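Local coordinates for protein dextranase (Pseudarthrobacter oxydans, PDB 6NZS) that catalyses the endohydrolysis of alpha-1,6-glucosidic linkages in dextran, at residues 203-206 / 207-210; 230-234 / 235-239; 562-565 / 566-570. One frame throughout, in Å; residues are numbered along the deposited sequence.

In the fold
Contacts 1 and 2 sit together at one side of the molecule, with contact 3 across the chain's centre from them. Along the chain they come in series. Contact 1 lies in the loop between helix 196-202 and strand 211-212, contact 2 at the corner between strands 229-232 and 235-238, and contact 3 in the loop after strand 555-556. The centres of contacts 1 and 2 are about 17 Å apart, and P204 O packs on Y231 CE2 at 3.7 Å. Contact 3 is about 59 and 54 Å from them, centre to centre. The three thus mark the early and late ends of the long parallel beta-solenoid.

Contact 1 (203-206 / 207-210); sequences VPTE and ESGS
T205 and S208 bond to each other twice: the backbone bond closes a type I beta turn from T205 to S208, and the serine hydroxyl adds a second link. In the backbone bond, S208 N donates to T205 O at 2.8 Å. The second bond uses a side chain, with S208 OG accepting from T205 N at 2.9 Å and an N-H...O angle of 162°. With OG beside its own backbone N (chi1 -48°), the serine hydroxyl folds back over the start of the turn.

A further side-chain bond completes an ST turn. T205 OG1 accepts from E207 N at 3.1 Å, the most bent of the three, at 144°. The threonine hydroxyl lies between its backbone N and carbonyl carbon, which brings it over the next peptide but one. T205 and E207 run side by side here, OG1 lying 3.5 Å from E207 CB.

Water joins the same network: it donates to V203 O at 2.8 Å and lies 3.1 Å from S208 OG, tying the serine to the residue that follows helix 196-202.

Packing between P204 and S208 is slight: P204 CB lies 4.0 Å from the hydroxyl S208 OG. Both residues rest instead on the solenoid, P204 against W253, Y255, I229 and Y231, S208 against W253 and I229. E206 OE1 is hydrogen-bonded to Y213 OH, so its carboxylate takes no part in the turn.

Two hydroxyls accept main-chain N-H groups, T205 N and E207 N, and S208 OG is also water-linked to V203 O, so polar bonds rather than apolar packing set the shape of the chain leading to strand 211-212.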
ATOM      1  N   VAL A 203      -7.205  -1.785  22.437  1.00 12.05           N
ATOM      2  CA  VAL A 203      -6.157  -1.331  23.346  1.00 12.49           C
ATOM      3  C   VAL A 203      -6.166  -2.229  24.576  1.00 13.57           C
ATOM      4  O   VAL A 203      -7.133  -2.201  25.350  1.00 14.31           O
ATOM      5  CB  VAL A 203      -6.360   0.136  23.758  1.00 12.69           C
ATOM      6  CG1 VAL A 203      -5.240   0.574  24.704  1.00 15.35           C
ATOM      7  CG2 VAL A 203      -6.409   1.044  22.526  1.00 13.31           C
ATOM      8  N   PRO A 204      -5.116  -3.006  24.818  1.00 13.75           N
ATOM      9  CA  PRO A 204      -5.146  -3.937  25.950  1.00 13.72           C
ATOM     10  C   PRO A 204      -5.019  -3.213  27.277  1.00 16.58           C
ATOM     11  O   PRO A 204      -4.423  -2.137  27.382  1.00 17.82           O
ATOM     12  CB  PRO A 204      -3.942  -4.853  25.694  1.00 16.86           C
ATOM     13  CG  PRO A 204      -3.035  -4.097  24.805  1.00 15.96           C
ATOM     14  CD  PRO A 204      -3.845  -3.058  24.072  1.00 12.74           C
ATOM     15  N   THR A 205      -5.636  -3.803  28.294  1.00 16.74           N
ATOM     16  CA  THR A 205      -5.418  -3.423  29.681  1.00 19.74           C
ATOM     17  C   THR A 205      -4.962  -4.658  30.442  1.00 17.47           C
ATOM     18  O   THR A 205      -4.931  -5.768  29.908  1.00 19.39           O
ATOM     19  CB  THR A 205      -6.692  -2.864  30.328  1.00 20.78           C
ATOM     20  OG1 THR A 205      -7.590  -3.942  30.609  1.00 20.86           O
ATOM     21  CG2 THR A 205      -7.377  -1.859  29.417  1.00 21.99           C
ATOM     22  N   GLU A 206      -4.618  -4.451  31.715  1.00 24.43           N
ATOM     23  CA  GLU A 206      -4.225  -5.566  32.567  1.00 25.13           C
ATOM     24  C   GLU A 206      -5.334  -6.599  32.717  1.00 25.84           C
ATOM     25  O   GLU A 206      -5.058  -7.734  33.119  1.00 26.08           O
ATOM     26  CB  GLU A 206      -3.798  -5.055  33.944  1.00 27.72           C
ATOM     27  CG  GLU A 206      -2.545  -4.185  33.932  1.00 29.59           C
ATOM     28  CD  GLU A 206      -1.264  -4.993  33.799  1.00 36.08           C
ATOM     29  OE1 GLU A 206      -0.217  -4.405  33.446  1.00 34.56           O
ATOM     30  OE2 GLU A 206      -1.305  -6.219  34.044  1.00 42.10           O
ATOM     31  N   GLU A 207      -6.580  -6.233  32.413  1.00 24.31           N
ATOM     32  CA  GLU A 207      -7.671  -7.197  32.413  1.00 23.35           C
ATOM     33  C   GLU A 207      -7.710  -8.053  31.157  1.00 20.63           C
ATOM     34  O   GLU A 207      -8.412  -9.068  31.139  1.00 22.40           O
ATOM     35  CB  GLU A 207      -9.008  -6.478  32.607  1.00 25.95           C
ATOM     36  CG  GLU A 207      -9.103  -5.737  33.932  1.00 29.77           C
ATOM     37  CD  GLU A 207     -10.532  -5.483  34.351  1.00 43.41           C
ATOM     38  OE1 GLU A 207     -11.393  -5.322  33.458  1.00 44.12           O
ATOM     39  OE2 GLU A 207     -10.792  -5.446  35.574  1.00 47.67           O
ATOM     40  N   SER A 208      -6.969  -7.677  30.110  1.00 19.43           N
ATOM     41  CA  SER A 208      -6.961  -8.447  28.872  1.00 19.64           C
ATOM     42  C   SER A 208      -6.129  -9.717  28.970  1.00 19.31           C
ATOM     43  O   SER A 208      -6.332 -10.643  28.174  1.00 20.40           O
ATOM     44  CB  SER A 208      -6.416  -7.585  27.723  1.00 15.79           C
ATOM     45  OG  SER A 208      -7.032  -6.306  27.688  1.00 18.59           O
ATOM     46  N   GLY A 209      -5.204  -9.774  29.910  1.00 18.62           N
ATOM     47  CA  GLY A 209      -4.285 -10.888  30.024  1.00 17.21           C
ATOM     48  C   GLY A 209      -2.993 -10.401  30.646  1.00 16.26           C
ATOM     49  O   GLY A 209      -2.836  -9.231  30.973  1.00 18.26           O
ATOM     50  N   SER A 210      -2.059 -11.333  30.807  1.00 17.41           N
ATOM     51  CA  SER A 210      -0.743 -10.951  31.293  1.00 16.25           C
ATOM     52  C   SER A 210      -0.017 -10.156  30.212  1.00 15.71           C
ATOM     53  O   SER A 210      -0.143 -10.448  29.019  1.00 16.02           O
ATOM     54  CB  SER A 210       0.071 -12.185  31.684  1.00 15.77           C
ATOM     55  OG  SER A 210       0.197 -13.089  30.607  1.00 16.55           O
TER
HETATM   56  O   HOH W   1      -8.781  -4.123  26.433  1.00 18.86           O

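Contact 2 (230-234 / 235-239); sequences IYFKP and GTYSM
F232 presents the edge of its ring to the face of Y237 in a T-shaped stack. The ring centroids are 4.9 Å apart and the planes meet at 79°. The atom that leads is F232 CD2, which sits 3.5 Å above the plane of the tyrosine ring over its centre and 3.6 Å from Y237 CG; CE2 follows at 3.9 Å from the same atom.

Both aromatic side chains turn CG away from the carbonyl carbon, next to the amide nitrogen (chi1 -72° in F232, -48° in Y237). Coming from the two arms of the corner, the two side chains pass one another running in opposing senses. This carries the tyrosine ring across the bend, its far end reaching the backbone of K233. There Y237 OH donates to K233 O at 2.6 Å, from above the carbonyl plane, while that oxygen lies at the edge of the ring and in its plane. One end of the phenol ring is thus fixed by its own strand and the other by this bond, and the phenylalanine edge presses on one face between them.

The lysine takes little part beyond its carbonyl: CB lies 3.9 Å from Y237 OH, and the chain, bent at chi3, then leads outward. P234 and G235 make the bend itself, G235 in an extended conformation with positive phi.

Further inward, F232 also packs on V262 and F266, and Y237 on V262. Strands 229-232 and 235-238 each run parallel to strands of neighbouring coils, so this is a corner of the right-handed parallel beta-helix known from family 49 glycoside hydrolases, with aromatic side chains filling its inside.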
ATOM      1  N   ILE A 230       2.237  -8.431  24.363  1.00 12.36           N
ATOM      2  CA  ILE A 230       3.438  -7.608  24.325  1.00 12.65           C
ATOM      3  C   ILE A 230       2.989  -6.193  24.003  1.00 12.66           C
ATOM      4  O   ILE A 230       2.393  -5.951  22.945  1.00 12.46           O
ATOM      5  CB  ILE A 230       4.463  -8.126  23.307  1.00 12.84           C
ATOM      6  CG1 ILE A 230       4.839  -9.579  23.622  1.00 14.33           C
ATOM      7  CG2 ILE A 230       5.701  -7.238  23.323  1.00 14.96           C
ATOM      8  CD1 ILE A 230       5.665 -10.251  22.545  1.00 14.99           C
ATOM      9  N   TYR A 231       3.253  -5.267  24.924  1.00 12.15           N
ATOM     10  CA  TYR A 231       2.723  -3.907  24.882  1.00 12.13           C
ATOM     11  C   TYR A 231       3.908  -2.960  24.784  1.00 13.03           C
ATOM     12  O   TYR A 231       4.690  -2.843  25.732  1.00 13.29           O
ATOM     13  CB  TYR A 231       1.939  -3.655  26.168  1.00 13.04           C
ATOM     14  CG  TYR A 231       1.171  -2.349  26.269  1.00 13.09           C
ATOM     15  CD1 TYR A 231       1.813  -1.118  26.203  1.00 13.71           C
ATOM     16  CD2 TYR A 231      -0.205  -2.360  26.478  1.00 14.34           C
ATOM     17  CE1 TYR A 231       1.104   0.063  26.321  1.00 13.58           C
ATOM     18  CE2 TYR A 231      -0.919  -1.186  26.591  1.00 15.82           C
ATOM     19  CZ  TYR A 231      -0.257   0.021  26.511  1.00 15.78           C
ATOM     20  OH  TYR A 231      -0.969   1.200  26.630  1.00 18.69           O
ATOM     21  N   PHE A 232       4.042  -2.281  23.643  1.00 11.78           N
ATOM     22  CA  PHE A 232       5.115  -1.312  23.438  1.00 13.09           C
ATOM     23  C   PHE A 232       4.592   0.071  23.805  1.00 13.89           C
ATOM     24  O   PHE A 232       3.764   0.643  23.087  1.00 13.34           O
ATOM     25  CB  PHE A 232       5.608  -1.329  21.994  1.00 12.07           C
ATOM     26  CG  PHE A 232       6.400  -2.551  21.634  1.00 11.88           C
ATOM     27  CD1 PHE A 232       5.765  -3.684  21.146  1.00 13.11           C
ATOM     28  CD2 PHE A 232       7.785  -2.557  21.751  1.00 12.76           C
ATOM     29  CE1 PHE A 232       6.493  -4.810  20.803  1.00 13.31           C
ATOM     30  CE2 PHE A 232       8.522  -3.684  21.400  1.00 12.65           C
ATOM     31  CZ  PHE A 232       7.873  -4.808  20.928  1.00 13.10           C
ATOM     32  N   LYS A 233       5.063   0.601  24.927  1.00 13.32           N
ATOM     33  CA  LYS A 233       4.737   1.958  25.319  1.00 12.05           C
ATOM     34  C   LYS A 233       5.407   2.932  24.355  1.00 13.07           C
ATOM     35  O   LYS A 233       6.300   2.547  23.593  1.00 13.23           O
ATOM     36  CB  LYS A 233       5.222   2.206  26.751  1.00 15.40           C
ATOM     37  CG  LYS A 233       4.409   1.461  27.803  1.00 16.55           C
ATOM     38  CD  LYS A 233       4.761   1.895  29.219  1.00 25.45           C
ATOM     39  CE  LYS A 233       6.132   1.404  29.634  1.00 32.21           C
ATOM     40  NZ  LYS A 233       6.477   1.839  31.022  1.00 37.36           N
ATOM     41  N   PRO A 234       4.993   4.198  24.359  1.00 12.56           N
ATOM     42  CA  PRO A 234       5.686   5.183  23.520  1.00 12.16           C
ATOM     43  C   PRO A 234       7.181   5.162  23.808  1.00 13.65           C
ATOM     44  O   PRO A 234       7.609   5.047  24.962  1.00 15.00           O
ATOM     45  CB  PRO A 234       5.039   6.514  23.922  1.00 12.31           C
ATOM     46  CG  PRO A 234       3.681   6.130  24.394  1.00 14.85           C
ATOM     47  CD  PRO A 234       3.851   4.794  25.079  1.00 13.77           C
ATOM     48  N   GLY A 235       7.971   5.256  22.751  1.00 12.76           N
ATOM     49  CA  GLY A 235       9.408   5.103  22.846  1.00 12.93           C
ATOM     50  C   GLY A 235       9.939   4.446  21.590  1.00 12.90           C
ATOM     51  O   GLY A 235       9.206   4.212  20.632  1.00 14.17           O
ATOM     52  N   THR A 236      11.237   4.148  21.604  1.00 13.63           N
ATOM     53  CA  THR A 236      11.908   3.546  20.459  1.00 13.01           C
ATOM     54  C   THR A 236      12.524   2.212  20.852  1.00 14.69           C
ATOM     55  O   THR A 236      13.142   2.095  21.917  1.00 15.65           O
ATOM     56  CB  THR A 236      12.992   4.485  19.902  1.00 15.33           C
ATOM     57  OG1 THR A 236      12.374   5.700  19.459  1.00 15.85           O
ATOM     58  CG2 THR A 236      13.742   3.835  18.735  1.00 15.71           C
ATOM     59  N   TYR A 237      12.366   1.220  19.975  1.00 13.64           N
ATOM     60  CA  TYR A 237      12.798  -0.150  20.220  1.00 14.09           C
ATOM     61  C   TYR A 237      13.478  -0.688  18.967  1.00 17.32           C
ATOM     62  O   TYR A 237      13.088  -0.353  17.847  1.00 15.83           O
ATOM     63  CB  TYR A 237      11.597  -1.042  20.584  1.00 13.59           C
ATOM     64  CG  TYR A 237      10.705  -0.433  21.648  1.00 11.96           C
ATOM     65  CD1 TYR A 237       9.713   0.490  21.321  1.00 11.98           C
ATOM     66  CD2 TYR A 237      10.857  -0.782  22.985  1.00 13.51           C
ATOM     67  CE1 TYR A 237       8.906   1.058  22.300  1.00 13.50           C
ATOM     68  CE2 TYR A 237      10.050  -0.239  23.968  1.00 15.09           C
ATOM     69  CZ  TYR A 237       9.077   0.680  23.627  1.00 13.59           C
ATOM     70  OH  TYR A 237       8.290   1.220  24.619  1.00 15.72           O
ATOM     71  N   SER A 238      14.496  -1.533  19.156  1.00 16.48           N
ATOM     72  CA  SER A 238      15.339  -1.997  18.058  1.00 17.75           C
ATOM     73  C   SER A 238      15.541  -3.504  18.151  1.00 16.61           C
ATOM     74  O   SER A 238      16.077  -3.998  19.148  1.00 20.11           O
ATOM     75  CB  SER A 238      16.700  -1.292  18.092  1.00 17.60           C
ATOM     76  OG  SER A 238      17.592  -1.889  17.163  1.00 22.16           O
ATOM     77  N   MET A 239      15.135  -4.231  17.106  1.00 15.13           N
ATOM     78  CA  MET A 239      15.410  -5.664  17.020  1.00 16.33           C
ATOM     79  C   MET A 239      16.748  -5.970  16.364  1.00 19.82           C
ATOM     80  O   MET A 239      17.269  -7.078  16.535  1.00 18.42           O
ATOM     81  CB  MET A 239      14.295  -6.391  16.259  1.00 15.98           C
ATOM     82  CG  MET A 239      12.967  -6.483  17.007  1.00 17.56           C
ATOM     83  SD  MET A 239      11.816  -7.619  16.214  1.00 15.32           S
ATOM     84  CE  MET A 239      10.250  -7.018  16.843  1.00 14.08           C
TER

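Contact 3 (562-565 / 566-570); sequences DNWA and DHQLG
Q568 folds its amide back toward D562, W564 and A565 from the last position of a type I beta turn that runs from A565 to Q568. The turn lies in the loop between strands 555-556 and 582-585, within the family 49 region at the late end of the beta-solenoid. Its backbone bond, Q568 N to A565 O, measures 2.9 Å. In the other direction, A565 N donates to Q568 OE1 at 2.9 Å and 169°, in the carbonyl plane and on a lone pair of the amide oxygen. A565 and Q568 are therefore joined twice, once through main chain and once through a side chain.

OE1 has further donors. W564 N approaches it at 3.0 Å in a weak bond, and a water donates to it at the same distance. The oxygen also lies over one face of the W564 ring, toward its rim, with the amide plane nearly perpendicular to that of the indole.

The other end of the amide makes one bond here. Q568 NE2 donates to D562 OD1 at 3.1 Å, almost straight at 174°, with the acceptor lying in the amide plane. The same water donates to OD1, so amide and carboxylate are linked directly and, through OE1, by a water bridge. Extended beyond CG, the glutamine chain spans from turn to aspartate.

G570 N donates to N563 O at 2.9 Å, tying the chain just beyond the turn to the chain just before it. N563 ND2 is hydrogen-bonded to E555 and V556 of strand 555-556, and N563 OD1 to E558 N. The W564 ring meets those of W579 and W582.

Where OD1 takes the NE2 hydrogen, it is met from above its carboxylate plane, 66° out of it.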
ATOM      1  N   ASP A 562     -17.256   4.462 -30.383  1.00 21.74           N
ATOM      2  CA  ASP A 562     -16.082   4.579 -31.253  1.00 22.70           C
ATOM      3  C   ASP A 562     -14.895   5.246 -30.550  1.00 24.30           C
ATOM      4  O   ASP A 562     -14.092   5.941 -31.176  1.00 23.54           O
ATOM      5  CB  ASP A 562     -16.423   5.288 -32.571  1.00 26.32           C
ATOM      6  CG  ASP A 562     -15.409   5.013 -33.669  1.00 29.83           C
ATOM      7  OD1 ASP A 562     -14.786   3.930 -33.665  1.00 33.88           O
ATOM      8  OD2 ASP A 562     -15.238   5.891 -34.545  1.00 37.61           O
ATOM      9  N   ASN A 563     -14.764   5.035 -29.236  1.00 18.67           N
ATOM     10  CA  ASN A 563     -13.655   5.601 -28.474  1.00 15.35           C
ATOM     11  C   ASN A 563     -12.967   4.554 -27.604  1.00 12.82           C
ATOM     12  O   ASN A 563     -12.294   4.912 -26.629  1.00 12.91           O
ATOM     13  CB  ASN A 563     -14.125   6.784 -27.620  1.00 14.91           C
ATOM     14  CG  ASN A 563     -15.093   6.365 -26.525  1.00 13.41           C
ATOM     15  OD1 ASN A 563     -15.495   5.204 -26.458  1.00 12.95           O
ATOM     16  ND2 ASN A 563     -15.458   7.298 -25.655  1.00 14.93           N
ATOM     17  N   TRP A 564     -13.112   3.267 -27.936  1.00 13.32           N
ATOM     18  CA  TRP A 564     -12.722   2.185 -27.040  1.00 12.12           C
ATOM     19  C   TRP A 564     -11.465   1.434 -27.452  1.00 11.97           C
ATOM     20  O   TRP A 564     -10.819   0.838 -26.585  1.00 11.73           O
ATOM     21  CB  TRP A 564     -13.875   1.168 -26.883  1.00 13.34           C
ATOM     22  CG  TRP A 564     -14.270   0.534 -28.186  1.00 14.28           C
ATOM     23  CD1 TRP A 564     -15.227   0.973 -29.050  1.00 15.46           C
ATOM     24  CD2 TRP A 564     -13.685  -0.626 -28.784  1.00 13.87           C
ATOM     25  NE1 TRP A 564     -15.282   0.149 -30.151  1.00 16.30           N
ATOM     26  CE2 TRP A 564     -14.345  -0.840 -30.014  1.00 13.63           C
ATOM     27  CE3 TRP A 564     -12.681  -1.518 -28.395  1.00 12.78           C
ATOM     28  CZ2 TRP A 564     -14.023  -1.901 -30.859  1.00 14.43           C
ATOM     29  CZ3 TRP A 564     -12.357  -2.564 -29.238  1.00 15.05           C
ATOM     30  CH2 TRP A 564     -13.027  -2.748 -30.457  1.00 15.53           C
ATOM     31  N   ALA A 565     -11.105   1.424 -28.736  1.00 12.49           N
ATOM     32  CA  ALA A 565     -10.139   0.454 -29.234  1.00 11.01           C
ATOM     33  C   ALA A 565      -8.701   0.826 -28.854  1.00 12.09           C
ATOM     34  O   ALA A 565      -8.438   1.852 -28.212  1.00 12.09           O
ATOM     35  CB  ALA A 565     -10.327   0.237 -30.735  1.00 13.86           C
ATOM     36  N   ASP A 566      -7.752  -0.030 -29.253  1.00 12.58           N
ATOM     37  CA  ASP A 566      -6.386   0.092 -28.743  1.00 11.73           C
ATOM     38  C   ASP A 566      -5.738   1.418 -29.125  1.00 11.69           C
ATOM     39  O   ASP A 566      -4.973   1.983 -28.330  1.00 12.93           O
ATOM     40  CB  ASP A 566      -5.511  -1.118 -29.109  1.00 13.50           C
ATOM     41  CG  ASP A 566      -5.403  -1.380 -30.617  1.00 14.15           C
ATOM     42  OD1 ASP A 566      -6.115  -0.764 -31.437  1.00 14.33           O
ATOM     43  OD2 ASP A 566      -4.578  -2.241 -30.974  1.00 21.84           O
ATOM     44  N   HIS A 567      -6.050   1.941 -30.311  1.00 12.40           N
ATOM     45  CA  HIS A 567      -5.526   3.214 -30.792  1.00 12.69           C
ATOM     46  C   HIS A 567      -6.447   4.382 -30.471  1.00 13.16           C
ATOM     47  O   HIS A 567      -6.183   5.506 -30.919  1.00 13.41           O
ATOM     48  CB  HIS A 567      -5.330   3.140 -32.314  1.00 14.28           C
ATOM     49  CG  HIS A 567      -6.586   2.822 -33.066  1.00 15.24           C
ATOM     50  ND1 HIS A 567      -7.429   3.793 -33.562  1.00 16.98           N
ATOM     51  CD2 HIS A 567      -7.150   1.633 -33.393  1.00 20.05           C
ATOM     52  CE1 HIS A 567      -8.452   3.220 -34.167  1.00 21.78           C
ATOM     53  NE2 HIS A 567      -8.312   1.911 -34.072  1.00 23.12           N
ATOM     54  N   GLN A 568      -7.516   4.141 -29.722  1.00 12.52           N
ATOM     55  CA  GLN A 568      -8.477   5.148 -29.313  1.00 12.62           C
ATOM     56  C   GLN A 568      -8.317   5.417 -27.820  1.00 11.47           C
ATOM     57  O   GLN A 568      -7.453   4.841 -27.155  1.00 11.03           O
ATOM     58  CB  GLN A 568      -9.901   4.697 -29.658  1.00 13.29           C
ATOM     59  CG  GLN A 568     -10.033   4.246 -31.125  1.00 14.34           C
ATOM     60  CD  GLN A 568     -11.449   3.869 -31.523  1.00 18.80           C
ATOM     61  OE1 GLN A 568     -12.132   3.123 -30.820  1.00 16.58           O
ATOM     62  NE2 GLN A 568     -11.897   4.381 -32.666  1.00 23.12           N
ATOM     63  N   LEU A 569      -9.165   6.305 -27.302  1.00 10.27           N
ATOM     64  CA  LEU A 569      -9.009   6.772 -25.925  1.00  9.45           C
ATOM     65  C   LEU A 569      -9.025   5.620 -24.921  1.00 10.78           C
ATOM     66  O   LEU A 569      -8.270   5.635 -23.944  1.00 10.63           O
ATOM     67  CB  LEU A 569     -10.091   7.799 -25.592  1.00 11.80           C
ATOM     68  CG  LEU A 569     -10.032   8.394 -24.180  1.00 10.37           C
ATOM     69  CD1 LEU A 569      -8.738   9.202 -23.969  1.00 13.10           C
ATOM     70  CD2 LEU A 569     -11.249   9.263 -23.920  1.00 14.06           C
ATOM     71  N   GLY A 570      -9.878   4.612 -25.133  1.00 11.25           N
ATOM     72  CA  GLY A 570      -9.999   3.546 -24.144  1.00 10.89           C
ATOM     73  C   GLY A 570      -8.833   2.578 -24.114  1.00 10.16           C
ATOM     74  O   GLY A 570      -8.635   1.890 -23.103  1.00 11.21           O
TER
HETATM   75  O   HOH W   2     -13.517   1.391 -32.803  1.00 31.06           O